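Local coordinates for tryptophan synthase alpha chain (Aquifex aeolicus, PDB 2EKC), which probably catalyses the aldol cleavage of indoleglycerol phosphate to indole and glyceraldehyde 3-phosphate, as the alpha subunit of tryptophan synthase, at residues L111-R119 with E138-L148; Y30-L41 with E83-F92. One frame throughout, in Å; residues are numbered along the deposited sequence.

Contact 1 of 2, residues L111-R119 with E138-L148; sequences LEKFCRLSR and ELKAVMKKYVL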
loop_
_atom_site.group_PDB
_atom_site.type_symbol
_atom_site.label_atom_id
_atom_site.label_comp_id
_atom_site.label_asym_id
_atom_site.label_seq_id
_atom_site.Cartn_x
_atom_site.Cartn_y
_atom_site.Cartn_z
ATOM N N LEU A 111 -13.481 -5.112 -15.142
ATOM C CA LEU A 111 -13.402 -5.594 -13.764
ATOM C C LEU A 111 -13.015 -7.062 -13.614
ATOM O O LEU A 111 -12.042 -7.377 -12.921
ATOM C CB LEU A 111 -14.717 -5.342 -13.020
ATOM C CG LEU A 111 -14.833 -3.979 -12.335
ATOM C CD1 LEU A 111 -14.838 -2.883 -13.380
ATOM C CD2 LEU A 111 -16.098 -3.925 -11.493
ATOM N N GLU A 112 -13.773 -7.957 -14.245
ATOM C CA GLU A 112 -13.482 -9.388 -14.153
ATOM C C GLU A 112 -12.051 -9.681 -14.586
ATOM O O GLU A 112 -11.285 -10.301 -13.848
ATOM C CB GLU A 112 -14.439 -10.197 -15.032
ATOM C CG GLU A 112 -15.900 -10.199 -14.584
ATOM C CD GLU A 112 -16.164 -11.120 -13.402
ATOM O OE1 GLU A 112 -15.551 -12.208 -13.336
ATOM O OE2 GLU A 112 -17.006 -10.764 -12.547
ATOM N N LYS A 113 -11.690 -9.232 -15.784
ATOM C CA LYS A 113 -10.347 -9.468 -16.304
ATOM C C LYS A 113 -9.262 -8.886 -15.402
ATOM O O LYS A 113 -8.270 -9.552 -15.105
ATOM C CB LYS A 113 -10.201 -8.879 -17.708
ATOM C CG LYS A 113 -8.802 -9.033 -18.275
ATOM C CD LYS A 113 -8.642 -8.400 -19.647
ATOM C CE LYS A 113 -9.435 -9.129 -20.707
ATOM N NZ LYS A 113 -9.073 -8.627 -22.069
ATOM N N PHE A 114 -9.455 -7.643 -14.975
ATOM C CA PHE A 114 -8.488 -6.966 -14.112
ATOM C C PHE A 114 -8.220 -7.792 -12.857
ATOM O O PHE A 114 -7.066 -8.043 -12.493
ATOM C CB PHE A 114 -9.014 -5.578 -13.729
ATOM C CG PHE A 114 -7.978 -4.680 -13.114
ATOM C CD1 PHE A 114 -7.688 -4.750 -11.753
ATOM C CD2 PHE A 114 -7.292 -3.758 -13.897
ATOM C CE1 PHE A 114 -6.731 -3.909 -11.182
ATOM C CE2 PHE A 114 -6.332 -2.915 -13.334
ATOM C CZ PHE A 114 -6.052 -2.990 -11.975
ATOM N N CYS A 115 -9.290 -8.223 -12.201
ATOM C CA CYS A 115 -9.153 -9.017 -10.992
ATOM C C CYS A 115 -8.555 -10.389 -11.283
ATOM O O CYS A 115 -7.697 -10.860 -10.538
ATOM C CB CYS A 115 -10.509 -9.153 -10.295
ATOM S SG CYS A 115 -11.094 -7.599 -9.540
ATOM N N ARG A 116 -8.999 -11.020 -12.370
ATOM C CA ARG A 116 -8.493 -12.339 -12.763
ATOM C C ARG A 116 -6.975 -12.283 -12.926
ATOM O O ARG A 116 -6.245 -13.077 -12.340
ATOM C CB ARG A 116 -9.124 -12.786 -14.094
ATOM C CG ARG A 116 -8.755 -14.190 -14.561
ATOM C CD ARG A 116 -9.200 -14.405 -16.011
ATOM N NE ARG A 116 -8.227 -13.881 -16.971
ATOM C CZ ARG A 116 -8.531 -13.425 -18.184
ATOM N NH1 ARG A 116 -9.788 -13.415 -18.601
ATOM N NH2 ARG A 116 -7.571 -12.984 -18.986
ATOM N N LEU A 117 -6.505 -11.340 -13.735
ATOM C CA LEU A 117 -5.075 -11.186 -13.972
ATOM C C LEU A 117 -4.284 -10.872 -12.706
ATOM O O LEU A 117 -3.217 -11.446 -12.477
ATOM C CB LEU A 117 -4.833 -10.100 -15.023
ATOM C CG LEU A 117 -5.318 -10.483 -16.427
ATOM C CD1 LEU A 117 -5.236 -9.288 -17.355
ATOM C CD2 LEU A 117 -4.480 -11.640 -16.951
ATOM N N SER A 118 -4.797 -9.953 -11.892
ATOM C CA SER A 118 -4.116 -9.575 -10.650
ATOM C C SER A 118 -3.894 -10.789 -9.749
ATOM O O SER A 118 -2.798 -11.004 -9.231
ATOM C CB SER A 118 -4.935 -8.523 -9.885
ATOM O OG SER A 118 -4.968 -7.286 -10.582
ATOM N N ARG A 119 -4.942 -11.584 -9.565
ATOM C CA ARG A 119 -4.840 -12.764 -8.715
ATOM C C ARG A 119 -3.837 -13.778 -9.264
ATOM O O ARG A 119 -3.061 -14.360 -8.509
ATOM C CB ARG A 119 -6.215 -13.423 -8.571
ATOM C CG ARG A 119 -6.281 -14.508 -7.512
ATOM C CD ARG A 119 -5.848 -13.956 -6.161
ATOM N NE ARG A 119 -6.099 -14.884 -5.062
ATOM C CZ ARG A 119 -5.649 -14.707 -3.822
ATOM N NH1 ARG A 119 -4.919 -13.637 -3.525
ATOM N NH2 ARG A 119 -5.934 -15.593 -2.877
ATOM N N GLU A 138 -19.951 -2.754 -6.827
ATOM C CA GLU A 138 -19.655 -3.655 -7.931
ATOM C C GLU A 138 -18.219 -4.164 -7.844
ATOM O O GLU A 138 -17.961 -5.350 -8.046
ATOM C CB GLU A 138 -19.878 -2.965 -9.282
ATOM C CG GLU A 138 -19.511 -3.854 -10.465
ATOM C CD GLU A 138 -19.740 -3.198 -11.816
ATOM O OE1 GLU A 138 -19.359 -2.017 -11.989
ATOM O OE2 GLU A 138 -20.288 -3.874 -12.713
ATOM N N LEU A 139 -17.286 -3.268 -7.546
ATOM C CA LEU A 139 -15.885 -3.664 -7.437
ATOM C C LEU A 139 -15.675 -4.631 -6.284
ATOM O O LEU A 139 -14.974 -5.629 -6.422
ATOM C CB LEU A 139 -14.989 -2.439 -7.235
ATOM C CG LEU A 139 -13.509 -2.755 -6.972
ATOM C CD1 LEU A 139 -12.925 -3.507 -8.150
ATOM C CD2 LEU A 139 -12.737 -1.461 -6.731
ATOM N N LYS A 140 -16.271 -4.329 -5.137
ATOM C CA LYS A 140 -16.116 -5.195 -3.975
ATOM C C LYS A 140 -16.610 -6.605 -4.303
ATOM O O LYS A 140 -15.956 -7.597 -3.970
ATOM C CB LYS A 140 -16.891 -4.631 -2.778
ATOM C CG LYS A 140 -16.432 -3.252 -2.325
ATOM C CD LYS A 140 -17.269 -2.755 -1.152
ATOM C CE LYS A 140 -16.957 -1.306 -0.813
ATOM N NZ LYS A 140 -17.757 -0.815 0.346
ATOM N N ALA A 141 -17.759 -6.684 -4.969
ATOM C CA ALA A 141 -18.339 -7.972 -5.345
ATOM C C ALA A 141 -17.387 -8.795 -6.208
ATOM O O ALA A 141 -17.206 -9.986 -5.967
ATOM C CB ALA A 141 -19.661 -7.758 -6.084
ATOM N N VAL A 142 -16.778 -8.168 -7.211
ATOM C CA VAL A 142 -15.849 -8.878 -8.089
ATOM C C VAL A 142 -14.583 -9.271 -7.329
ATOM O O VAL A 142 -14.068 -10.380 -7.486
ATOM C CB VAL A 142 -15.445 -8.020 -9.311
ATOM C CG1 VAL A 142 -14.532 -8.822 -10.225
ATOM C CG2 VAL A 142 -16.685 -7.573 -10.068
ATOM N N MET A 143 -14.078 -8.359 -6.508
ATOM C CA MET A 143 -12.881 -8.649 -5.731
ATOM C C MET A 143 -13.124 -9.858 -4.835
ATOM O O MET A 143 -12.240 -10.700 -4.664
ATOM C CB MET A 143 -12.478 -7.428 -4.900
ATOM C CG MET A 143 -11.869 -6.313 -5.750
ATOM S SD MET A 143 -11.399 -4.837 -4.827
ATOM C CE MET A 143 -9.924 -5.424 -3.961
ATOM N N LYS A 144 -14.323 -9.946 -4.267
ATOM C CA LYS A 144 -14.677 -11.070 -3.405
ATOM C C LYS A 144 -14.605 -12.363 -4.209
ATOM O O LYS A 144 -14.110 -13.380 -3.734
ATOM C CB LYS A 144 -16.093 -10.898 -2.854
ATOM C CG LYS A 144 -16.566 -12.080 -2.012
ATOM C CD LYS A 144 -18.048 -11.985 -1.684
ATOM C CE LYS A 144 -18.519 -13.178 -0.854
ATOM N NZ LYS A 144 -18.260 -14.493 -1.522
ATOM N N LYS A 145 -15.100 -12.308 -5.438
ATOM C CA LYS A 145 -15.099 -13.461 -6.326
ATOM C C LYS A 145 -13.691 -13.985 -6.606
ATOM O O LYS A 145 -13.482 -15.195 -6.684
ATOM C CB LYS A 145 -15.786 -13.094 -7.644
ATOM C CG LYS A 145 -15.801 -14.208 -8.682
ATOM C CD LYS A 145 -16.460 -13.740 -9.968
ATOM C CE LYS A 145 -16.464 -14.831 -11.024
ATOM N NZ LYS A 145 -17.215 -14.400 -12.236
ATOM N N TYR A 146 -12.729 -13.076 -6.754
ATOM C CA TYR A 146 -11.350 -13.462 -7.042
ATOM C C TYR A 146 -10.457 -13.477 -5.809
ATOM O O TYR A 146 -9.233 -13.568 -5.910
ATOM C CB TYR A 146 -10.764 -12.539 -8.119
ATOM C CG TYR A 146 -11.396 -12.752 -9.480
ATOM C CD1 TYR A 146 -10.929 -13.744 -10.343
ATOM C CD2 TYR A 146 -12.506 -12.010 -9.875
ATOM C CE1 TYR A 146 -11.557 -13.992 -11.567
ATOM C CE2 TYR A 146 -13.142 -12.249 -11.091
ATOM C CZ TYR A 146 -12.663 -13.242 -11.932
ATOM O OH TYR A 146 -13.301 -13.479 -13.132
ATOM N N VAL A 147 -11.079 -13.397 -4.640
ATOM C CA VAL A 147 -10.348 -13.427 -3.381
ATOM C C VAL A 147 -9.223 -12.396 -3.340
ATOM O O VAL A 147 -8.062 -12.723 -3.076
ATOM C CB VAL A 147 -9.759 -14.836 -3.117
ATOM C CG1 VAL A 147 -9.283 -14.944 -1.679
ATOM C CG2 VAL A 147 -10.810 -15.905 -3.412
ATOM N N LEU A 148 -9.581 -11.148 -3.626
ATOM C CA LEU A 148 -8.649 -10.028 -3.583
ATOM C C LEU A 148 -9.131 -9.168 -2.415
ATOM O O LEU A 148 -10.285 -8.740 -2.384
ATOM C CB LEU A 148 -8.706 -9.235 -4.885
ATOM C CG LEU A 148 -8.107 -9.949 -6.095
ATOM C CD1 LEU A 148 -8.479 -9.216 -7.369
ATOM C CD2 LEU A 148 -6.596 -10.028 -5.929
#
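Residues 111-119 and 138-145 form helical segments whose axes approach to 9.5 Å and run in the same general direction, 38° apart, with Cys-115 lying across from Tyr-146. Glu-112 supplies the polar link: its OE1 accepts from Tyr-146 OH at 2.6 Å on the anti side and from Lys-145 NZ at 3.0 Å on the syn side, the donors tilted to opposite sides of the carboxylate plane. The lysine bond is also a salt bridge, and two donors on one oxygen should limit rotation of the carboxylate. The Tyr-146 ring lies with one face over the backbone at Cys-115 C and Arg-116 N, while Cys-115 CB meets ring atom CD2 of Tyr-146 at 3.5 Å. Cys-115 SG, set anti to its carbonyl carbon (chi1 -71°), packs on Val-142 CG1 at 3.7 Å. Beyond the tyrosine, Val-147 O sits 3.2 Å above the centre of the Arg-119 guanidinium plane, a face-on approach. Val-147 has positive phi and is the C-prime residue of a Schellman motif, in which Leu-148 N bonds to Met-143 O. With Cys-115 and Leu-148 both touching Phe-126 of strand 125-127, this is the pairing of neighbouring outer helices expected of a TIM barrel.

Contact 2 of 2, residues Y30-L41 with E83-F92; sequences YETSLKAFKEVL and ELSETLRKEF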
loop_
_atom_site.group_PDB
_atom_site.type_symbol
_atom_site.label_atom_id
_atom_site.label_comp_id
_atom_site.label_asym_id
_atom_site.label_seq_id
_atom_site.Cartn_x
_atom_site.Cartn_y
_atom_site.Cartn_z
ATOM N N TYR A 30 12.158 0.627 -15.551
ATOM C CA TYR A 30 11.784 -0.701 -15.062
ATOM C C TYR A 30 12.881 -1.402 -14.266
ATOM O O TYR A 30 12.659 -1.794 -13.123
ATOM C CB TYR A 30 11.346 -1.618 -16.211
ATOM C CG TYR A 30 10.750 -2.925 -15.719
ATOM C CD1 TYR A 30 9.401 -3.012 -15.373
ATOM C CD2 TYR A 30 11.546 -4.056 -15.549
ATOM C CE1 TYR A 30 8.860 -4.198 -14.869
ATOM C CE2 TYR A 30 11.017 -5.246 -15.042
ATOM C CZ TYR A 30 9.674 -5.308 -14.705
ATOM O OH TYR A 30 9.150 -6.474 -14.195
ATOM N N GLU A 31 14.057 -1.560 -14.870
ATOM C CA GLU A 31 15.177 -2.236 -14.210
ATOM C C GLU A 31 15.503 -1.659 -12.830
ATOM O O GLU A 31 15.601 -2.398 -11.851
ATOM C CB GLU A 31 16.426 -2.183 -15.093
ATOM C CG GLU A 31 17.635 -2.877 -14.476
ATOM C CD GLU A 31 18.851 -2.889 -15.394
ATOM O OE1 GLU A 31 19.277 -1.800 -15.838
ATOM O OE2 GLU A 31 19.382 -3.989 -15.665
ATOM N N THR A 32 15.673 -0.342 -12.759
ATOM C CA THR A 32 15.980 0.314 -11.496
ATOM C C THR A 32 14.866 0.104 -10.470
ATOM O O THR A 32 15.140 -0.156 -9.302
ATOM C CB THR A 32 16.201 1.824 -11.699
ATOM O OG1 THR A 32 17.250 2.030 -12.653
ATOM C CG2 THR A 32 16.581 2.494 -10.382
ATOM N N SER A 33 13.610 0.203 -10.904
ATOM C CA SER A 33 12.491 0.013 -9.985
ATOM C C SER A 33 12.464 -1.411 -9.439
ATOM O O SER A 33 12.114 -1.638 -8.282
ATOM C CB SER A 33 11.151 0.343 -10.670
ATOM O OG SER A 33 10.734 -0.663 -11.579
ATOM N N LEU A 34 12.843 -2.377 -10.264
ATOM C CA LEU A 34 12.854 -3.765 -9.815
ATOM C C LEU A 34 13.917 -3.949 -8.737
ATOM O O LEU A 34 13.689 -4.637 -7.746
ATOM C CB LEU A 34 13.128 -4.704 -10.987
ATOM C CG LEU A 34 13.188 -6.199 -10.674
ATOM C CD1 LEU A 34 11.871 -6.667 -10.059
ATOM C CD2 LEU A 34 13.482 -6.961 -11.961
ATOM N N LYS A 35 15.076 -3.325 -8.923
ATOM C CA LYS A 35 16.139 -3.427 -7.932
ATOM C C LYS A 35 15.669 -2.786 -6.631
ATOM O O LYS A 35 15.913 -3.312 -5.546
ATOM C CB LYS A 35 17.412 -2.743 -8.443
ATOM C CG LYS A 35 18.014 -3.441 -9.651
ATOM C CD LYS A 35 19.228 -2.699 -10.194
ATOM C CE LYS A 35 19.738 -3.376 -11.460
ATOM N NZ LYS A 35 20.865 -2.638 -12.091
ATOM N N ALA A 36 14.979 -1.653 -6.750
ATOM C CA ALA A 36 14.445 -0.937 -5.594
ATOM C C ALA A 36 13.473 -1.826 -4.817
ATOM O O ALA A 36 13.562 -1.944 -3.593
ATOM C CB ALA A 36 13.736 0.332 -6.057
ATOM N N PHE A 37 12.532 -2.435 -5.532
ATOM C CA PHE A 37 11.554 -3.329 -4.914
ATOM C C PHE A 37 12.252 -4.456 -4.145
ATOM O O PHE A 37 11.906 -4.752 -3.004
ATOM C CB PHE A 37 10.636 -3.926 -5.987
ATOM C CG PHE A 37 9.416 -3.086 -6.289
ATOM C CD1 PHE A 37 8.422 -2.913 -5.334
ATOM C CD2 PHE A 37 9.252 -2.494 -7.536
ATOM C CE1 PHE A 37 7.275 -2.161 -5.619
ATOM C CE2 PHE A 37 8.113 -1.743 -7.830
ATOM C CZ PHE A 37 7.124 -1.578 -6.871
ATOM N N LYS A 38 13.243 -5.077 -4.772
ATOM C CA LYS A 38 13.975 -6.160 -4.132
ATOM C C LYS A 38 14.700 -5.673 -2.877
ATOM O O LYS A 38 14.736 -6.365 -1.859
ATOM C CB LYS A 38 14.975 -6.767 -5.119
ATOM C CG LYS A 38 14.311 -7.542 -6.250
ATOM C CD LYS A 38 15.335 -8.080 -7.233
ATOM C CE LYS A 38 14.688 -9.014 -8.244
ATOM N NZ LYS A 38 15.670 -9.500 -9.253
ATOM N N GLU A 39 15.253 -4.467 -2.950
ATOM C CA GLU A 39 15.986 -3.894 -1.832
ATOM C C GLU A 39 15.099 -3.650 -0.613
ATOM O O GLU A 39 15.476 -4.000 0.509
ATOM C CB GLU A 39 16.644 -2.583 -2.260
ATOM C CG GLU A 39 17.619 -2.003 -1.248
ATOM C CD GLU A 39 18.825 -2.903 -1.026
ATOM O OE1 GLU A 39 19.208 -3.618 -1.973
ATOM O OE2 GLU A 39 19.398 -2.885 0.085
ATOM N N VAL A 40 13.920 -3.062 -0.817
ATOM C CA VAL A 40 13.043 -2.792 0.321
ATOM C C VAL A 40 12.506 -4.085 0.928
ATOM O O VAL A 40 12.251 -4.154 2.130
ATOM C CB VAL A 40 11.860 -1.835 -0.047
ATOM C CG1 VAL A 40 12.406 -0.572 -0.708
ATOM C CG2 VAL A 40 10.843 -2.535 -0.940
ATOM N N LEU A 41 12.356 -5.116 0.107
ATOM C CA LEU A 41 11.870 -6.398 0.606
ATOM C C LEU A 41 12.955 -7.078 1.437
ATOM O O LEU A 41 12.678 -7.643 2.496
ATOM C CB LEU A 41 11.461 -7.304 -0.558
ATOM C CG LEU A 41 10.206 -6.857 -1.317
ATOM C CD1 LEU A 41 10.072 -7.647 -2.599
ATOM C CD2 LEU A 41 8.979 -7.035 -0.433
ATOM N N GLU A 83 3.942 -8.401 -14.282
ATOM C CA GLU A 83 5.140 -9.204 -14.523
ATOM C C GLU A 83 6.084 -9.000 -13.339
ATOM O O GLU A 83 6.715 -9.946 -12.864
ATOM C CB GLU A 83 5.829 -8.772 -15.823
ATOM C CG GLU A 83 7.196 -9.416 -16.064
ATOM C CD GLU A 83 7.126 -10.916 -16.314
ATOM O OE1 GLU A 83 6.637 -11.656 -15.433
ATOM O OE2 GLU A 83 7.570 -11.358 -17.395
ATOM N N LEU A 84 6.170 -7.760 -12.865
ATOM C CA LEU A 84 7.025 -7.430 -11.726
ATOM C C LEU A 84 6.486 -8.103 -10.464
ATOM O O LEU A 84 7.252 -8.614 -9.655
ATOM C CB LEU A 84 7.096 -5.906 -11.533
ATOM C CG LEU A 84 7.938 -5.381 -10.360
ATOM C CD1 LEU A 84 8.510 -4.016 -10.703
ATOM C CD2 LEU A 84 7.088 -5.315 -9.098
ATOM N N SER A 85 5.167 -8.101 -10.299
ATOM C CA SER A 85 4.546 -8.746 -9.141
ATOM C C SER A 85 4.875 -10.242 -9.171
ATOM O O SER A 85 5.302 -10.816 -8.169
ATOM C CB SER A 85 3.023 -8.560 -9.169
ATOM O OG SER A 85 2.385 -9.371 -8.187
ATOM N N GLU A 86 4.675 -10.870 -10.323
ATOM C CA GLU A 86 4.954 -12.296 -10.453
ATOM C C GLU A 86 6.427 -12.591 -10.146
ATOM O O GLU A 86 6.747 -13.558 -9.457
ATOM C CB GLU A 86 4.601 -12.777 -11.864
ATOM C CG GLU A 86 4.921 -14.248 -12.113
ATOM C CD GLU A 86 4.595 -14.688 -13.529
ATOM O OE1 GLU A 86 3.394 -14.817 -13.855
ATOM O OE2 GLU A 86 5.541 -14.896 -14.320
ATOM N N THR A 87 7.319 -11.749 -10.654
ATOM C CA THR A 87 8.745 -11.929 -10.421
ATOM C C THR A 87 9.094 -11.858 -8.934
ATOM O O THR A 87 9.846 -12.691 -8.424
ATOM C CB THR A 87 9.560 -10.873 -11.187
ATOM O OG1 THR A 87 9.375 -11.066 -12.595
ATOM C CG2 THR A 87 11.040 -10.996 -10.859
ATOM N N LEU A 88 8.540 -10.871 -8.238
ATOM C CA LEU A 88 8.813 -10.704 -6.812
ATOM C C LEU A 88 8.144 -11.792 -5.974
ATOM O O LEU A 88 8.689 -12.229 -4.961
ATOM C CB LEU A 88 8.335 -9.325 -6.339
ATOM C CG LEU A 88 9.057 -8.100 -6.913
ATOM C CD1 LEU A 88 8.430 -6.848 -6.360
ATOM C CD2 LEU A 88 10.545 -8.156 -6.553
ATOM N N ARG A 89 6.961 -12.220 -6.400
ATOM C CA ARG A 89 6.220 -13.250 -5.691
ATOM C C ARG A 89 7.029 -14.539 -5.553
ATOM O O ARG A 89 6.949 -15.223 -4.532
ATOM C CB ARG A 89 4.899 -13.542 -6.409
ATOM C CG ARG A 89 4.108 -14.702 -5.807
ATOM C CD ARG A 89 3.907 -14.501 -4.313
ATOM N NE ARG A 89 2.979 -13.413 -4.020
ATOM C CZ ARG A 89 3.088 -12.602 -2.974
ATOM N NH1 ARG A 89 4.094 -12.745 -2.117
ATOM N NH2 ARG A 89 2.182 -11.653 -2.775
ATOM N N LYS A 90 7.816 -14.865 -6.573
ATOM C CA LYS A 90 8.618 -16.080 -6.538
ATOM C C LYS A 90 9.721 -16.011 -5.487
ATOM O O LYS A 90 10.078 -17.023 -4.887
ATOM C CB LYS A 90 9.236 -16.355 -7.914
ATOM C CG LYS A 90 8.224 -16.396 -9.052
ATOM C CD LYS A 90 8.736 -17.197 -10.254
ATOM C CE LYS A 90 10.049 -16.656 -10.802
ATOM N NZ LYS A 90 9.916 -15.298 -11.387
ATOM N N GLU A 91 10.244 -14.812 -5.251
ATOM C CA GLU A 91 11.321 -14.623 -4.283
ATOM C C GLU A 91 10.839 -14.348 -2.864
ATOM O O GLU A 91 11.545 -14.634 -1.902
ATOM C CB GLU A 91 12.225 -13.480 -4.740
ATOM C CG GLU A 91 12.702 -13.622 -6.167
ATOM C CD GLU A 91 13.453 -12.401 -6.647
ATOM O OE1 GLU A 91 14.528 -12.106 -6.086
ATOM O OE2 GLU A 91 12.963 -11.735 -7.583
ATOM N N PHE A 92 9.642 -13.784 -2.735
ATOM C CA PHE A 92 9.083 -13.462 -1.424
ATOM C C PHE A 92 7.667 -14.024 -1.352
ATOM O O PHE A 92 6.685 -13.291 -1.451
ATOM C CB PHE A 92 9.082 -11.943 -1.237
ATOM C CG PHE A 92 10.448 -11.331 -1.339
ATOM C CD1 PHE A 92 11.260 -11.221 -0.217
ATOM C CD2 PHE A 92 10.946 -10.911 -2.566
ATOM C CE1 PHE A 92 12.549 -10.705 -0.317
ATOM C CE2 PHE A 92 12.234 -10.392 -2.675
ATOM C CZ PHE A 92 13.037 -10.290 -1.548
HETATM O O HOH W 1 10.644 -8.513 -14.160
#
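Helices 30-41 and 83-91 are neighbours in the outer layer of the TIM barrel, their segment axes 33° apart in direction and 11.2 Å at closest approach, and they mesh by knobs-into-holes packing. Leu-84 is one knob, seated among Tyr-30, Ser-33, Leu-34 and Phe-37; Leu-88 is the next, held by Leu-34, Phe-37, Lys-38 and Leu-41. Tyr-30 swings its ring toward the partner helix by setting CG opposite the backbone N (chi1 -171°), which brings OH to 3.4 Å from Leu-84 CB. Both knobs use their methyl branches: Leu-88 CD1 reaches Phe-37 CB at 3.7 Å, whereas its CD2 turns to Lys-38 CG and to the CD1 atoms of Leu-34 and Leu-41. Beneath them Leu-48 of strand 47-51 touches Phe-37 and Leu-88, tying the pair to the barrel wall.

Two CH-pi contacts add to this apolar core. Leu-84 CD2 stands over one face of the Phe-37 ring, 4.1 Å from its centroid and 20° off the normal. At the other end Leu-41 CB lies 3.6 Å from the centroid of the Phe-92 ring, and Leu-41 CD1 meets ring atom CD2 of Phe-92 over the same face. Replacing Phe-92 by an alanine would probably leave Leu-41 without this aromatic lid and open a gap at the C-terminal end of the interface.

The polar contacts are few: no direct hydrogen bond joins the two segments. Lys-38, extended beyond CG, reaches across Glu-91 at about a right angle, yet its NZ stays 3.9 Å from Glu-91 OE2, a long salt bridge. A water in the plane of the Tyr-30 ring, at its edge, lies 2.5 Å from Tyr-30 OH and donates to Thr-87 OG1 at 3.3 Å.

Both contacts pair neighbouring helices around a closed eight-stranded parallel barrel. Contact 2 precedes contact 1 along the chain. Their centres lie 23 Å apart and their nearest atoms about 6 Å apart. Contact 2 packs on strand 47-51 and contact 1 on strand 125-127, each joining helices that follow consecutive strands, so together they cover successive parts of the barrel wall. Helices 78-91 and 111-120 are linked indirectly through Asp-124, just past the latter, which forms a salt bridge with Arg-89 and a long, weak ion pair with Arg-119. The side chain of Phe-37 in contact 2 is about 7 Å from that of Glu-49, a predicted proton acceptor; contact 1 is remote from that site.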